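Local coordinates for protein GNAT family acetyltransferase (Mycobacterium smegmatis, PDB 6C30) that probably transfers an acetyl group from acetyl-coenzyme A to an amino group, as a RimJ-type N-acetyltransferase of the GNAT family, at residues G25-R30 / A131-A136. Numbering follows the deposited sequence. Where two conformers were deposited one is given.
Sequences GVVGLR and ATAALA
V27 and L29 on the strand 25-30 face A133 and A134 on the helical turn 131-136, with backbones close enough that CA of L29 lies 7.1 Å from CA of A134 and CA of V27 lies 7.5 Å from CA of A133. The side chains with which the helix meets the strand are the methyls of A133 and A134, consistent with so close an approach. V27 reaches across with one branch: in one of its two modelled conformers, CG2 meets CB of A133 at 3.9 Å, methyl against methyl. With chi1 at -65° in that conformer, CG2 is set between the backbone N and the carbonyl carbon, and CG1 stands anti to that carbon. L29 divides its two methyls between A134's side chain and its backbone. CD2 comes to 4.2 Å from CB of A134, while CD1 touches the helix backbone, 3.9 Å from the carbonyl O of A134. Both pairs meet by van der Waals contact alone, and all four residues are buried, although the shared surface is small, 129 Å² in all. The strand's alternation puts V27 and L29 on the helix side; between them G28 brings no side chain to the contact. V26 packs instead on R33 of the second subunit. Here helix 130-143 packs on the central GNAT sheet, whose strand 25-31 runs antiparallel between 17-22 and 88-94. Neighbouring strands join the same apolar layer: V27 also touches L20 and L94, L29 packs on F90, and A134 rests on I92. Further round the helix, L135 meets I117 and Y119 of strand 114-121 and V165 of helix 160-169, which flanks it.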
loop_
_atom_site.group_PDB
_atom_site.type_symbol
_atom_site.label_atom_id
_atom_site.label_comp_id
_atom_site.label_asym_id
_atom_site.label_seq_id
_atom_site.Cartn_x
_atom_site.Cartn_y
_atom_site.Cartn_z
ATOM N N GLY A 25 0.648 -9.750 9.895
ATOM C CA GLY A 25 1.571 -8.928 9.133
ATOM C C GLY A 25 1.040 -7.520 8.979
ATOM O O GLY A 25 0.292 -7.030 9.821
ATOM N N VAL A 26 1.450 -6.854 7.906
ATOM C CA VAL A 26 0.934 -5.523 7.628
ATOM C C VAL A 26 -0.355 -5.649 6.817
ATOM O O VAL A 26 -0.365 -6.257 5.740
ATOM C CB VAL A 26 1.964 -4.661 6.861
ATOM C CG1 VAL A 26 1.389 -3.281 6.560
ATOM C CG2 VAL A 26 3.258 -4.537 7.683
ATOM N N VAL A 27 -1.448 -5.109 7.344
ATOM C CA VAL A 27 -2.726 -5.169 6.638
ATOM C C VAL A 27 -3.245 -3.774 6.328
ATOM O O VAL A 27 -3.038 -2.835 7.089
ATOM C CB VAL A 27 -3.795 -5.935 7.442
ATOM C CG1 VAL A 27 -3.400 -7.398 7.604
ATOM C CG2 VAL A 27 -4.048 -5.261 8.783
ATOM N N GLY A 28 -3.910 -3.627 5.188
ATOM C CA GLY A 28 -4.476 -2.350 4.803
ATOM C C GLY A 28 -5.608 -2.583 3.816
ATOM O O GLY A 28 -5.760 -3.696 3.286
ATOM N N LEU A 29 -6.410 -1.541 3.601
ATOM C CA LEU A 29 -7.468 -1.528 2.577
ATOM C C LEU A 29 -7.138 -0.505 1.514
ATOM O O LEU A 29 -6.717 0.603 1.832
ATOM C CB LEU A 29 -8.832 -1.183 3.178
ATOM C CG LEU A 29 -9.354 -2.028 4.345
ATOM C CD1 LEU A 29 -10.760 -1.589 4.740
ATOM C CD2 LEU A 29 -9.342 -3.509 3.963
ATOM N N ARG A 30 -7.355 -0.856 0.251
ATOM C CA ARG A 30 -7.229 0.141 -0.812
ATOM C C ARG A 30 -8.209 -0.202 -1.938
ATOM O O ARG A 30 -8.732 -1.316 -1.981
ATOM C CB ARG A 30 -5.768 0.239 -1.305
ATOM C CG ARG A 30 -5.105 -1.073 -1.692
ATOM C CD ARG A 30 -5.487 -1.485 -3.097
ATOM N NE ARG A 30 -4.819 -2.722 -3.483
ATOM C CZ ARG A 30 -5.180 -3.467 -4.525
ATOM N NH1 ARG A 30 -6.201 -3.085 -5.287
ATOM N NH2 ARG A 30 -4.519 -4.583 -4.812
ATOM N N ALA A 131 -9.385 -10.995 8.496
ATOM C CA ALA A 131 -10.773 -10.568 8.317
ATOM C C ALA A 131 -11.238 -9.636 9.428
ATOM O O ALA A 131 -11.904 -8.649 9.164
ATOM C CB ALA A 131 -11.689 -11.763 8.221
ATOM N N THR A 132 -10.874 -9.933 10.676
ATOM C CA THR A 132 -11.277 -9.042 11.763
ATOM C C THR A 132 -10.623 -7.669 11.604
ATOM O O THR A 132 -11.274 -6.652 11.818
ATOM C CB THR A 132 -10.946 -9.625 13.144
ATOM O OG1 THR A 132 -9.558 -9.975 13.196
ATOM C CG2 THR A 132 -11.798 -10.858 13.422
ATOM N N ALA A 133 -9.363 -7.637 11.180
ATOM C CA ALA A 133 -8.702 -6.361 10.934
ATOM C C ALA A 133 -9.357 -5.583 9.796
ATOM O O ALA A 133 -9.530 -4.367 9.885
ATOM C CB ALA A 133 -7.221 -6.571 10.633
ATOM N N ALA A 134 -9.715 -6.293 8.731
ATOM C CA ALA A 134 -10.361 -5.654 7.589
ATOM C C ALA A 134 -11.712 -5.058 7.974
ATOM O O ALA A 134 -12.029 -3.920 7.614
ATOM C CB ALA A 134 -10.522 -6.646 6.444
ATOM N N LEU A 135 -12.510 -5.824 8.707
ATOM C CA LEU A 135 -13.789 -5.317 9.181
ATOM C C LEU A 135 -13.621 -4.120 10.116
ATOM O O LEU A 135 -14.367 -3.140 10.030
ATOM C CB LEU A 135 -14.565 -6.426 9.891
ATOM C CG LEU A 135 -15.112 -7.511 8.966
ATOM C CD1 LEU A 135 -15.534 -8.701 9.791
ATOM C CD2 LEU A 135 -16.299 -6.998 8.165
ATOM N N ALA A 136 -12.650 -4.203 11.021
ATOM C CA ALA A 136 -12.416 -3.108 11.965
ATOM C C ALA A 136 -12.007 -1.826 11.246
ATOM O O ALA A 136 -12.480 -0.737 11.566
ATOM C CB ALA A 136 -11.359 -3.512 12.984
#